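Phosphoserine phosphatase (PDB 4AP9) probably hydrolyses L-phosphoserine to L-serine and phosphate, the last step of serine biosynthesis, as a magnesium-dependent enzyme of the haloacid dehalogenase superfamily. Local coordinates at residues G172-R177 with D183-D188; G103-V108 with Q132-R137; G116-A121 with K146-G151; V88-E93 with D194-L199. All blocks are in the same frame, centred on the assembly; numbering follows the deposited sequence.

How the interactions relate
All four contacts belong to one alpha/beta domain. Interaction 4 spans the longest stretch of chain, and the other three fall between its segments. Interactions 2 and 3 alternate along the chain and come before interaction 1. They touch where A121 meets E106 and R137. Interaction 2 lies on strand 130-135 and interaction 3 on its neighbour 118-127; both touch a third subunit. Interaction 1 forms the other edge of the same sheet within the chain, its centre about 26 Å from that of interaction 2. Interaction 4 packs helices 82-93 and 189-197; F195 links it to interaction 1, and the R92-D117 salt bridge links it to interaction 3. Interactions 1 and 2 thus mark the two ends of the sheet within the chain.

Interaction 1. Residues G172-R177 with D183-D188; sequences GIAVGR and DLLVKD
A174 lies in the middle of a parallel strand pair and bonds to strand 184-186 in both directions. A174 N reaches L184 O at 2.8 Å and A174 O takes V186 N at 2.9 Å. G176 N continues the pattern to V186 O, nearly in line with that carbonyl. At the start of the pair G172 is held at both ends. G172 O accepts L184 N at 3.1 Å, and G172 N is bound by D183 OD2 at 2.8 Å through the anti lone pair. Were D183 an alanine, G172 N would probably lose this acceptor and the start of the pair be held less firmly. This is the last pair of strands in the Rossmann-like sheet of the haloacid dehalogenase fold. I173, V175, L184 and V186 share one face. There V186 CG2 lies 3.8 Å from I173 CG2, and the two side chains meet at a slant. L192 and F195 of helix 189-197 cover I173. On the other face L185 has CG anti to its N (chi1 177°), which brings L185 CD1 to 3.8 Å from A174 CB. Further out, D188 OD1 caps E191 N at the start of helix 189-197, and L53 of a second subunit packs on D183 and L184.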
loop_
_atom_site.group_PDB
_atom_site.type_symbol
_atom_site.label_atom_id
_atom_site.label_comp_id
_atom_site.label_asym_id
_atom_site.label_seq_id
_atom_site.Cartn_x
_atom_site.Cartn_y
_atom_site.Cartn_z
ATOM N N GLY A 172 -16.653 -1.890 -18.260
ATOM C CA GLY A 172 -16.284 -2.889 -19.239
ATOM C C GLY A 172 -17.441 -3.196 -20.165
ATOM O O GLY A 172 -18.583 -3.256 -19.724
ATOM N N ILE A 173 -17.145 -3.352 -21.454
ATOM C CA ILE A 173 -18.161 -3.670 -22.441
ATOM C C ILE A 173 -17.741 -4.908 -23.209
ATOM O O ILE A 173 -16.663 -4.947 -23.808
ATOM C CB ILE A 173 -18.347 -2.543 -23.477
ATOM C CG1 ILE A 173 -18.635 -1.218 -22.781
ATOM C CG2 ILE A 173 -19.487 -2.880 -24.445
ATOM C CD1 ILE A 173 -18.715 -0.020 -23.739
ATOM N N ALA A 174 -18.609 -5.913 -23.203
ATOM C CA ALA A 174 -18.400 -7.113 -24.008
ATOM C C ALA A 174 -19.128 -6.999 -25.342
ATOM O O ALA A 174 -20.166 -6.351 -25.431
ATOM C CB ALA A 174 -18.867 -8.352 -23.244
ATOM N N VAL A 175 -18.576 -7.623 -26.381
ATOM C CA VAL A 175 -19.194 -7.607 -27.698
ATOM C C VAL A 175 -19.557 -8.999 -28.205
ATOM O O VAL A 175 -18.686 -9.850 -28.365
ATOM C CB VAL A 175 -18.248 -7.004 -28.738
ATOM C CG1 VAL A 175 -18.928 -6.954 -30.102
ATOM C CG2 VAL A 175 -17.790 -5.614 -28.299
ATOM N N GLY A 176 -20.841 -9.228 -28.465
ATOM C CA GLY A 176 -21.273 -10.508 -29.001
ATOM C C GLY A 176 -21.494 -11.767 -28.178
ATOM O O GLY A 176 -22.140 -12.713 -28.634
ATOM N N ARG A 177 -20.970 -11.776 -26.952
ATOM C CA ARG A 177 -21.141 -12.929 -26.060
ATOM C C ARG A 177 -20.748 -12.331 -24.715
ATOM O O ARG A 177 -19.749 -11.614 -24.602
ATOM C CB ARG A 177 -20.531 -14.327 -26.225
ATOM C CG ARG A 177 -21.204 -15.146 -27.338
ATOM C CD ARG A 177 -20.383 -16.378 -27.707
ATOM N NE ARG A 177 -20.163 -17.243 -26.556
ATOM C CZ ARG A 177 -19.260 -18.215 -26.507
ATOM N NH1 ARG A 177 -18.467 -18.443 -27.548
ATOM N NH2 ARG A 177 -19.135 -18.942 -25.406
ATOM N N ASP A 183 -19.584 -4.888 -17.584
ATOM C CA ASP A 183 -20.811 -4.208 -17.155
ATOM C C ASP A 183 -21.919 -4.292 -18.202
ATOM O O ASP A 183 -23.105 -4.418 -17.870
ATOM C CB ASP A 183 -20.532 -2.730 -16.875
ATOM C CG ASP A 183 -19.528 -2.529 -15.765
ATOM O OD1 ASP A 183 -19.866 -2.812 -14.601
ATOM O OD2 ASP A 183 -18.395 -2.105 -16.055
ATOM N N LEU A 184 -21.522 -4.183 -19.461
ATOM C CA LEU A 184 -22.443 -4.072 -20.578
ATOM C C LEU A 184 -22.146 -5.123 -21.631
ATOM O O LEU A 184 -21.009 -5.576 -21.759
ATOM C CB LEU A 184 -22.311 -2.686 -21.210
ATOM C CG LEU A 184 -22.577 -1.533 -20.257
ATOM C CD1 LEU A 184 -21.922 -0.242 -20.734
ATOM C CD2 LEU A 184 -24.075 -1.371 -20.116
ATOM N N LEU A 185 -23.175 -5.498 -22.390
ATOM C CA LEU A 185 -23.006 -6.361 -23.558
ATOM C C LEU A 185 -23.645 -5.682 -24.760
ATOM O O LEU A 185 -24.834 -5.391 -24.734
ATOM C CB LEU A 185 -23.678 -7.723 -23.322
ATOM C CG LEU A 185 -23.652 -8.720 -24.489
ATOM C CD1 LEU A 185 -22.242 -9.226 -24.735
ATOM C CD2 LEU A 185 -24.588 -9.909 -24.236
ATOM N N VAL A 186 -22.864 -5.416 -25.801
ATOM C CA VAL A 186 -23.408 -4.897 -27.052
ATOM C C VAL A 186 -23.413 -5.983 -28.119
ATOM O O VAL A 186 -22.609 -6.912 -28.069
ATOM C CB VAL A 186 -22.648 -3.657 -27.544
ATOM C CG1 VAL A 186 -22.904 -2.497 -26.605
ATOM C CG2 VAL A 186 -21.148 -3.953 -27.650
ATOM N N LYS A 187 -24.318 -5.868 -29.087
ATOM C CA LYS A 187 -24.544 -6.950 -30.050
ATOM C C LYS A 187 -23.384 -7.201 -31.003
ATOM O O LYS A 187 -23.113 -8.344 -31.369
ATOM C CB LYS A 187 -25.807 -6.690 -30.879
ATOM C CG LYS A 187 -27.105 -6.801 -30.102
ATOM C CD LYS A 187 -28.302 -6.662 -31.041
ATOM C CE LYS A 187 -29.611 -6.511 -30.281
ATOM N NZ LYS A 187 -30.751 -6.243 -31.210
ATOM N N ASP A 188 -22.718 -6.130 -31.423
ATOM C CA ASP A 188 -21.677 -6.223 -32.432
ATOM C C ASP A 188 -20.941 -4.893 -32.483
ATOM O O ASP A 188 -21.269 -3.973 -31.739
ATOM C CB ASP A 188 -22.279 -6.559 -33.804
ATOM C CG ASP A 188 -23.410 -5.619 -34.194
ATOM O OD1 ASP A 188 -23.420 -4.460 -33.724
ATOM O OD2 ASP A 188 -24.292 -6.041 -34.978
#

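Interaction 2. Residues G103-V108 with Q132-R137; sequences GSFEEV and QGIRLR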
loop_
_atom_site.group_PDB
_atom_site.type_symbol
_atom_site.label_atom_id
_atom_site.label_comp_id
_atom_site.label_asym_id
_atom_site.label_seq_id
_atom_site.Cartn_x
_atom_site.Cartn_y
_atom_site.Cartn_z
ATOM N N GLY A 103 -3.571 -11.015 -27.305
ATOM C CA GLY A 103 -2.680 -12.105 -26.931
ATOM C C GLY A 103 -2.123 -12.836 -28.147
ATOM O O GLY A 103 -1.314 -13.761 -28.011
ATOM N N SER A 104 -2.571 -12.426 -29.333
ATOM C CA SER A 104 -2.043 -12.967 -30.578
ATOM C C SER A 104 -0.824 -12.156 -31.014
ATOM O O SER A 104 -0.378 -11.248 -30.296
ATOM C CB SER A 104 -3.049 -12.821 -31.728
ATOM O OG SER A 104 -2.659 -13.617 -32.852
ATOM N N PHE A 105 -0.310 -12.487 -32.198
ATOM C CA PHE A 105 0.958 -11.948 -32.691
ATOM C C PHE A 105 0.931 -10.563 -33.336
ATOM O O PHE A 105 0.115 -10.295 -34.218
ATOM C CB PHE A 105 1.529 -12.983 -33.676
ATOM C CG PHE A 105 1.775 -14.334 -33.059
ATOM C CD1 PHE A 105 2.921 -14.578 -32.329
ATOM C CD2 PHE A 105 0.856 -15.365 -33.207
ATOM C CE1 PHE A 105 3.146 -15.806 -31.759
ATOM C CE2 PHE A 105 1.084 -16.601 -32.638
ATOM C CZ PHE A 105 2.224 -16.822 -31.908
ATOM N N GLU A 106 1.821 -9.678 -32.892
ATOM C CA GLU A 106 1.926 -8.345 -33.479
ATOM C C GLU A 106 2.171 -8.406 -34.978
ATOM O O GLU A 106 1.738 -7.523 -35.719
ATOM C CB GLU A 106 3.060 -7.545 -32.826
ATOM C CG GLU A 106 2.701 -7.024 -31.430
ATOM C CD GLU A 106 3.623 -5.908 -30.960
ATOM O OE1 GLU A 106 4.588 -5.584 -31.696
ATOM O OE2 GLU A 106 3.369 -5.353 -29.856
ATOM N N GLU A 107 2.878 -9.448 -35.412
ATOM C CA GLU A 107 3.298 -9.585 -36.796
ATOM C C GLU A 107 2.078 -9.797 -37.691
ATOM O O GLU A 107 2.002 -9.275 -38.810
ATOM C CB GLU A 107 4.315 -10.734 -36.933
ATOM C CG GLU A 107 5.640 -10.524 -36.137
ATOM C CD GLU A 107 5.608 -11.070 -34.693
ATOM O OE1 GLU A 107 4.513 -11.319 -34.150
ATOM O OE2 GLU A 107 6.695 -11.282 -34.110
ATOM N N VAL A 108 1.115 -10.543 -37.171
ATOM C CA VAL A 108 -0.134 -10.791 -37.877
ATOM C C VAL A 108 -1.135 -9.629 -37.733
ATOM O O VAL A 108 -1.905 -9.335 -38.655
ATOM C CB VAL A 108 -0.757 -12.095 -37.382
ATOM C CG1 VAL A 108 -2.139 -12.280 -37.946
ATOM C CG2 VAL A 108 0.130 -13.259 -37.778
ATOM N N GLN A 132 9.712 -20.783 -34.333
ATOM C CA GLN A 132 10.258 -21.540 -33.207
ATOM C C GLN A 132 9.433 -21.470 -31.920
ATOM O O GLN A 132 9.443 -22.413 -31.140
ATOM C CB GLN A 132 11.702 -21.114 -32.913
ATOM C CG GLN A 132 12.709 -21.640 -33.910
ATOM C CD GLN A 132 12.354 -23.019 -34.415
ATOM O OE1 GLN A 132 12.093 -23.939 -33.634
ATOM N NE2 GLN A 132 12.332 -23.171 -35.735
ATOM N N GLY A 133 8.731 -20.365 -31.694
ATOM C CA GLY A 133 7.967 -20.215 -30.465
ATOM C C GLY A 133 7.403 -18.821 -30.274
ATOM O O GLY A 133 7.408 -18.002 -31.203
ATOM N N ILE A 134 6.893 -18.564 -29.072
ATOM C CA ILE A 134 6.234 -17.297 -28.764
ATOM C C ILE A 134 7.022 -16.477 -27.738
ATOM O O ILE A 134 7.601 -17.030 -26.809
ATOM C CB ILE A 134 4.804 -17.542 -28.238
ATOM C CG1 ILE A 134 4.032 -16.219 -28.084
ATOM C CG2 ILE A 134 4.838 -18.333 -26.942
ATOM C CD1 ILE A 134 2.514 -16.413 -27.859
ATOM N N ARG A 135 7.051 -15.166 -27.932
ATOM C CA ARG A 135 7.551 -14.254 -26.914
ATOM C C ARG A 135 6.333 -13.757 -26.164
ATOM O O ARG A 135 5.523 -13.024 -26.736
ATOM C CB ARG A 135 8.258 -13.044 -27.540
ATOM C CG ARG A 135 9.446 -13.353 -28.440
ATOM C CD ARG A 135 10.284 -12.077 -28.669
ATOM N NE ARG A 135 10.974 -12.099 -29.958
ATOM C CZ ARG A 135 12.130 -12.731 -30.174
ATOM N NH1 ARG A 135 12.717 -13.400 -29.182
ATOM N NH2 ARG A 135 12.698 -12.710 -31.381
ATOM N N LEU A 136 6.196 -14.155 -24.900
ATOM C CA LEU A 136 5.077 -13.718 -24.070
ATOM C C LEU A 136 5.434 -12.383 -23.446
ATOM O O LEU A 136 6.339 -12.299 -22.619
ATOM C CB LEU A 136 4.781 -14.736 -22.956
ATOM C CG LEU A 136 4.305 -16.135 -23.342
ATOM C CD1 LEU A 136 4.053 -16.965 -22.086
ATOM C CD2 LEU A 136 3.039 -16.075 -24.189
ATOM N N ARG A 137 4.739 -11.334 -23.859
ATOM C CA ARG A 137 5.188 -9.983 -23.530
ATOM C C ARG A 137 4.406 -9.364 -22.380
ATOM O O ARG A 137 4.725 -8.265 -21.908
ATOM C CB ARG A 137 5.136 -9.128 -24.789
ATOM C CG ARG A 137 5.972 -9.750 -25.910
ATOM C CD ARG A 137 6.092 -8.857 -27.126
ATOM N NE ARG A 137 6.763 -7.602 -26.803
ATOM C CZ ARG A 137 6.260 -6.405 -27.080
ATOM N NH1 ARG A 137 5.090 -6.304 -27.690
ATOM N NH2 ARG A 137 6.929 -5.309 -26.757
#
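E106 and R137 meet with their flat groups almost perpendicular, the carboxylate and guanidinium planes 82° apart. E106 OE2 sits at the edge of the guanidinium, near its plane, and makes a salt bridge with R137 NH1 at 2.9 Å. The glutamate reaches across with an extended chain, while R137 bends at chi3 (62°) to bring NH1 round. Both charges are buried and have second partners. E106 OE2 also accepts A121 N, E106 OE1 pairs with R123, and R137 NH1 donates to A121 O. A glutamine in place of E106 would probably leave buried R137, and R123 beside it, without this negative partner. These bonds join the loop after strand 97-102 to the open end of the beta hairpin 118-127/130-135, the antiparallel end of the haloacid dehalogenase sheet within this chain, which a strand of a third subunit extends in parallel. The second meeting is apolar. I134 crosses F105 at about a right angle and approaches the ring obliquely, with I134 CG1 3.8 Å from F105 CE1 and I134 CD1 4.0 Å from the same atom. I134 CG1 is anti to the backbone N (chi1 -173°), which directs the branch to the phenyl group. F71 and F25 make edge-to-face contacts with F105.

Interaction 3. Residues G116-A121 with K146-G151; sequences GDEFMA and KRFRDG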
loop_
_atom_site.group_PDB
_atom_site.type_symbol
_atom_site.label_atom_id
_atom_site.label_comp_id
_atom_site.label_asym_id
_atom_site.label_seq_id
_atom_site.Cartn_x
_atom_site.Cartn_y
_atom_site.Cartn_z
ATOM N N GLY A 116 -4.324 2.805 -32.951
ATOM C CA GLY A 116 -4.506 3.383 -31.634
ATOM C C GLY A 116 -3.360 4.288 -31.231
ATOM O O GLY A 116 -2.459 4.571 -32.023
ATOM N N ASP A 117 -3.418 4.768 -29.996
ATOM C CA ASP A 117 -2.347 5.563 -29.420
ATOM C C ASP A 117 -1.221 4.678 -28.895
ATOM O O ASP A 117 -0.048 5.060 -28.936
ATOM C CB ASP A 117 -2.922 6.466 -28.328
ATOM C CG ASP A 117 -3.920 7.473 -28.888
ATOM O OD1 ASP A 117 -3.560 8.173 -29.859
ATOM O OD2 ASP A 117 -5.068 7.545 -28.398
ATOM N N GLU A 118 -1.583 3.501 -28.385
ATOM C CA GLU A 118 -0.612 2.479 -28.017
ATOM C C GLU A 118 -1.071 1.112 -28.533
ATOM O O GLU A 118 -2.267 0.860 -28.706
ATOM C CB GLU A 118 -0.396 2.411 -26.498
ATOM C CG GLU A 118 0.177 3.684 -25.891
ATOM C CD GLU A 118 0.692 3.480 -24.475
ATOM O OE1 GLU A 118 1.409 2.495 -24.229
ATOM O OE2 GLU A 118 0.392 4.320 -23.600
ATOM N N PHE A 119 -0.119 0.232 -28.776
ATOM C CA PHE A 119 -0.422 -1.092 -29.314
ATOM C C PHE A 119 0.428 -2.112 -28.573
ATOM O O PHE A 119 1.625 -1.905 -28.388
ATOM C CB PHE A 119 -0.100 -1.095 -30.816
ATOM C CG PHE A 119 -0.238 -2.444 -31.495
ATOM C CD1 PHE A 119 -1.486 -2.951 -31.824
ATOM C CD2 PHE A 119 0.886 -3.179 -31.844
ATOM C CE1 PHE A 119 -1.608 -4.192 -32.470
ATOM C CE2 PHE A 119 0.771 -4.413 -32.487
ATOM C CZ PHE A 119 -0.481 -4.918 -32.796
HETATM N N MSE A 120 -0.178 -3.219 -28.147
HETATM C CA MSE A 120 0.575 -4.289 -27.497
HETATM C C MSE A 120 0.023 -5.672 -27.812
HETATM O O MSE A 120 -1.161 -5.934 -27.609
HETATM C CB MSE A 120 0.564 -4.132 -25.977
HETATM C CG MSE A 120 1.059 -5.379 -25.230
HETATM SE SE MSE A 120 2.993 -5.612 -25.368
HETATM C CE MSE A 120 3.406 -3.753 -25.157
ATOM N N ALA A 121 0.897 -6.560 -28.271
ATOM C CA ALA A 121 0.549 -7.972 -28.401
ATOM C C ALA A 121 1.799 -8.816 -28.199
ATOM O O ALA A 121 2.890 -8.291 -27.962
ATOM C CB ALA A 121 -0.072 -8.262 -29.773
ATOM N N LYS A 146 -2.475 -3.113 -15.562
ATOM C CA LYS A 146 -1.787 -2.456 -14.446
ATOM C C LYS A 146 -0.909 -1.302 -14.923
ATOM O O LYS A 146 -0.550 -0.420 -14.149
ATOM C CB LYS A 146 -0.936 -3.459 -13.665
ATOM C CG LYS A 146 -1.719 -4.483 -12.867
ATOM C CD LYS A 146 -0.764 -5.396 -12.113
ATOM C CE LYS A 146 -1.499 -6.353 -11.192
ATOM N NZ LYS A 146 -0.567 -7.306 -10.505
ATOM N N ARG A 147 -0.555 -1.330 -16.207
ATOM C CA ARG A 147 0.205 -0.258 -16.837
ATOM C C ARG A 147 -0.517 1.094 -16.735
ATOM O O ARG A 147 0.108 2.159 -16.735
ATOM C CB ARG A 147 0.380 -0.645 -18.303
ATOM C CG ARG A 147 1.358 0.170 -19.076
ATOM C CD ARG A 147 1.725 -0.582 -20.348
ATOM N NE ARG A 147 2.710 -1.633 -20.102
ATOM C CZ ARG A 147 3.706 -1.906 -20.942
ATOM N NH1 ARG A 147 3.818 -1.211 -22.067
ATOM N NH2 ARG A 147 4.579 -2.872 -20.672
ATOM N N PHE A 148 -1.842 1.032 -16.643
ATOM C CA PHE A 148 -2.680 2.217 -16.620
ATOM C C PHE A 148 -3.410 2.361 -15.286
ATOM O O PHE A 148 -4.506 2.900 -15.223
ATOM C CB PHE A 148 -3.660 2.142 -17.798
ATOM C CG PHE A 148 -2.976 1.828 -19.094
ATOM C CD1 PHE A 148 -2.247 2.802 -19.751
ATOM C CD2 PHE A 148 -3.016 0.553 -19.625
ATOM C CE1 PHE A 148 -1.586 2.517 -20.934
ATOM C CE2 PHE A 148 -2.349 0.257 -20.799
ATOM C CZ PHE A 148 -1.639 1.231 -21.455
ATOM N N ARG A 149 -2.775 1.896 -14.216
ATOM C CA ARG A 149 -3.407 1.860 -12.904
ATOM C C ARG A 149 -3.601 3.247 -12.305
ATOM O O ARG A 149 -4.425 3.419 -11.421
ATOM C CB ARG A 149 -2.597 0.991 -11.941
ATOM C CG ARG A 149 -1.199 1.533 -11.651
ATOM C CD ARG A 149 -0.339 0.524 -10.890
ATOM N NE ARG A 149 -0.759 0.341 -9.501
ATOM C CZ ARG A 149 -0.221 0.984 -8.469
ATOM N NH1 ARG A 149 0.753 1.869 -8.663
ATOM N NH2 ARG A 149 -0.659 0.750 -7.239
ATOM N N ASP A 150 -2.859 4.236 -12.790
ATOM C CA ASP A 150 -2.946 5.571 -12.208
ATOM C C ASP A 150 -4.134 6.392 -12.701
ATOM O O ASP A 150 -4.394 7.479 -12.197
ATOM C CB ASP A 150 -1.631 6.330 -12.402
ATOM C CG ASP A 150 -0.493 5.699 -11.638
ATOM O OD1 ASP A 150 -0.694 5.402 -10.444
ATOM O OD2 ASP A 150 0.593 5.483 -12.229
ATOM N N GLY A 151 -4.866 5.868 -13.680
ATOM C CA GLY A 151 -6.051 6.550 -14.148
ATOM C C GLY A 151 -7.223 5.606 -14.301
ATOM O O GLY A 151 -7.191 4.469 -13.811
HETATM O O HOH W 1 1.485 -0.097 -23.693
#
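E118 and F148 approach from opposite directions, and E118 OE2 comes to the rim of the ring. E118 OE2 lies close to the ring plane, 3.8 Å from F148 CE1, with the carboxylate turned 65° from the ring. The glutamate chain is extended beyond CG, which carries the carboxylate out from strand 118-127. F148 is also covered on one face by R147 CB, 3.8 Å above the plane of the F148 ring and offset toward the rim. E118 and R147 of this chain do not touch. A water joins them, giving a hydrogen bond to E118 OE1 at 2.6 Å and accepting one from R147 NH1 at 3.1 Å. The direct charge partners lie elsewhere. E118 OE2 pairs with K97 and with R147 of a third subunit, and R147 NH1 pairs with E118 of that subunit. Selenomethionine M120 completes the contact. Its chain is bent at chi2 and chi3 (73° and 41°), and M120 CE comes within 4.0 Å of R147 NH1, oblique to the guanidinium. The two side chains cross at about a right angle. The site lies at a subunit interface, where E118 and R147 each find their charge partner on the third subunit. Within the chain it joins strand 118-127 to the 3-10 segment and type I turn that lead into strand 153-157 of the haloacid dehalogenase fold.

Interaction 4. Residues V88-E93 with D194-L199; sequences VETLRE and DFIKNL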
loop_
_atom_site.group_PDB
_atom_site.type_symbol
_atom_site.label_atom_id
_atom_site.label_comp_id
_atom_site.label_asym_id
_atom_site.label_seq_id
_atom_site.Cartn_x
_atom_site.Cartn_y
_atom_site.Cartn_z
ATOM N N VAL A 88 -12.283 3.820 -33.113
ATOM C CA VAL A 88 -11.077 4.413 -32.555
ATOM C C VAL A 88 -11.058 5.927 -32.687
ATOM O O VAL A 88 -10.682 6.633 -31.757
ATOM C CB VAL A 88 -9.814 3.801 -33.191
ATOM C CG1 VAL A 88 -8.572 4.593 -32.798
ATOM C CG2 VAL A 88 -9.685 2.331 -32.780
ATOM N N GLU A 89 -11.478 6.442 -33.835
ATOM C CA GLU A 89 -11.503 7.896 -34.013
ATOM C C GLU A 89 -12.526 8.582 -33.089
ATOM O O GLU A 89 -12.281 9.687 -32.581
ATOM C CB GLU A 89 -11.747 8.261 -35.479
ATOM C CG GLU A 89 -10.592 7.868 -36.381
ATOM C CD GLU A 89 -10.837 8.177 -37.847
ATOM O OE1 GLU A 89 -11.974 8.550 -38.215
ATOM O OE2 GLU A 89 -9.879 8.035 -38.633
ATOM N N THR A 90 -13.661 7.924 -32.872
ATOM C CA THR A 90 -14.703 8.462 -32.012
ATOM C C THR A 90 -14.279 8.446 -30.544
ATOM O O THR A 90 -14.482 9.422 -29.816
ATOM C CB THR A 90 -16.013 7.695 -32.182
ATOM O OG1 THR A 90 -16.393 7.716 -33.565
ATOM C CG2 THR A 90 -17.125 8.350 -31.340
ATOM N N LEU A 91 -13.685 7.337 -30.115
ATOM C CA LEU A 91 -13.072 7.277 -28.793
ATOM C C LEU A 91 -12.153 8.470 -28.527
ATOM O O LEU A 91 -12.222 9.088 -27.462
ATOM C CB LEU A 91 -12.306 5.971 -28.623
ATOM C CG LEU A 91 -13.204 4.768 -28.360
ATOM C CD1 LEU A 91 -12.459 3.461 -28.645
ATOM C CD2 LEU A 91 -13.719 4.796 -26.933
ATOM N N ARG A 92 -11.286 8.798 -29.479
ATOM C CA ARG A 92 -10.440 9.982 -29.313
ATOM C C ARG A 92 -11.246 11.272 -29.191
ATOM O O ARG A 92 -10.940 12.109 -28.346
ATOM C CB ARG A 92 -9.449 10.126 -30.454
ATOM C CG ARG A 92 -8.321 9.146 -30.411
ATOM C CD ARG A 92 -7.173 9.673 -31.244
ATOM N NE ARG A 92 -6.174 8.642 -31.462
ATOM C CZ ARG A 92 -6.144 7.860 -32.534
ATOM N NH1 ARG A 92 -7.059 7.997 -33.484
ATOM N NH2 ARG A 92 -5.197 6.944 -32.662
ATOM N N GLU A 93 -12.256 11.439 -30.042
ATOM C CA GLU A 93 -13.126 12.611 -29.957
ATOM C C GLU A 93 -13.739 12.715 -28.565
ATOM O O GLU A 93 -13.901 13.813 -28.020
ATOM C CB GLU A 93 -14.254 12.540 -30.987
ATOM C CG GLU A 93 -13.814 12.583 -32.436
ATOM C CD GLU A 93 -14.994 12.506 -33.388
ATOM O OE1 GLU A 93 -16.064 13.066 -33.055
ATOM O OE2 GLU A 93 -14.851 11.885 -34.464
ATOM N N ASP A 194 -22.023 2.919 -31.920
ATOM C CA ASP A 194 -23.182 3.742 -31.580
ATOM C C ASP A 194 -23.172 4.148 -30.119
ATOM O O ASP A 194 -23.508 5.281 -29.777
ATOM C CB ASP A 194 -24.479 3.008 -31.908
ATOM C CG ASP A 194 -24.759 2.971 -33.394
ATOM O OD1 ASP A 194 -24.147 3.775 -34.134
ATOM O OD2 ASP A 194 -25.587 2.137 -33.821
ATOM N N PHE A 195 -22.781 3.217 -29.257
ATOM C CA PHE A 195 -22.669 3.510 -27.841
ATOM C C PHE A 195 -21.628 4.599 -27.579
ATOM O O PHE A 195 -21.878 5.570 -26.871
ATOM C CB PHE A 195 -22.329 2.241 -27.055
ATOM C CG PHE A 195 -22.221 2.467 -25.575
ATOM C CD1 PHE A 195 -23.339 2.374 -24.763
ATOM C CD2 PHE A 195 -21.006 2.795 -24.997
ATOM C CE1 PHE A 195 -23.239 2.596 -23.404
ATOM C CE2 PHE A 195 -20.903 3.017 -23.636
ATOM C CZ PHE A 195 -22.017 2.912 -22.844
ATOM N N ILE A 196 -20.443 4.439 -28.147
ATOM C CA ILE A 196 -19.402 5.425 -27.938
ATOM C C ILE A 196 -19.802 6.777 -28.521
ATOM O O ILE A 196 -19.463 7.821 -27.966
ATOM C CB ILE A 196 -18.059 4.958 -28.525
ATOM C CG1 ILE A 196 -17.610 3.680 -27.823
ATOM C CG2 ILE A 196 -17.009 6.046 -28.385
ATOM C CD1 ILE A 196 -17.532 3.799 -26.313
ATOM N N LYS A 197 -20.543 6.757 -29.625
ATOM C CA LYS A 197 -20.968 8.006 -30.255
ATOM C C LYS A 197 -21.928 8.767 -29.340
ATOM O O LYS A 197 -22.016 9.993 -29.400
ATOM C CB LYS A 197 -21.605 7.750 -31.629
ATOM C CG LYS A 197 -20.609 7.762 -32.780
ATOM C CD LYS A 197 -21.301 7.749 -34.144
ATOM C CE LYS A 197 -21.771 6.360 -34.537
ATOM N NZ LYS A 197 -21.977 6.263 -36.028
ATOM N N ASN A 198 -22.626 8.029 -28.481
ATOM C CA ASN A 198 -23.536 8.631 -27.503
ATOM C C ASN A 198 -22.857 9.265 -26.290
ATOM O O ASN A 198 -23.533 9.878 -25.465
ATOM C CB ASN A 198 -24.527 7.591 -26.998
ATOM C CG ASN A 198 -25.838 7.626 -27.736
ATOM O OD1 ASN A 198 -26.158 8.602 -28.422
ATOM N ND2 ASN A 198 -26.623 6.563 -27.587
ATOM N N LEU A 199 -21.542 9.111 -26.156
ATOM C CA LEU A 199 -20.853 9.650 -24.985
ATOM C C LEU A 199 -20.738 11.181 -24.955
ATOM O O LEU A 199 -20.608 11.843 -25.991
ATOM C CB LEU A 199 -19.469 9.015 -24.805
ATOM C CG LEU A 199 -19.414 7.511 -24.538
ATOM C CD1 LEU A 199 -17.961 7.068 -24.458
ATOM C CD2 LEU A 199 -20.154 7.138 -23.263
#
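The backbones of helices 82-93 and 189-197 come close at T90 and K197, whose CA atoms are 6.5 Å apart, and at L91 and I196, whose CA atoms are 6.7 Å apart. I196 is at the centre of the contact. Its CG2 is anti to the backbone N, and this branch touches T90 and L91 of the other helix. I196 CG2 lies 3.7 Å from T90 CG2 and 3.8 Å from L91 CD2. T90 and L91 both meet it at a slant, from consecutive positions on their helix. The other branch of I196 also reaches the leucine, with I196 CD1 4.0 Å from L91 CD2. T90 presents only its methyl here. With chi1 at -56°, CG2 is anti to N and faces the partner helix, while OG1 lies beside N and is hydrogen-bonded to E86 O one turn earlier. The same methyl touches the aliphatic part of the lysine, T90 CG2 being 3.8 Å from K197 CG. Beyond that, K197 NZ forms a salt bridge with E86, so the apolar contact has a charged link between the same helices beside it. D194 OD1 is a long second partner of NZ. L91 also packs on A12 and I14 of strand 11-15 and on V98 of strand 97-102. The two helices thus meet through these side chains, with helix 82-93 set against the central strands and F195 of helix 189-197 against I173 and L184 of the edge pair.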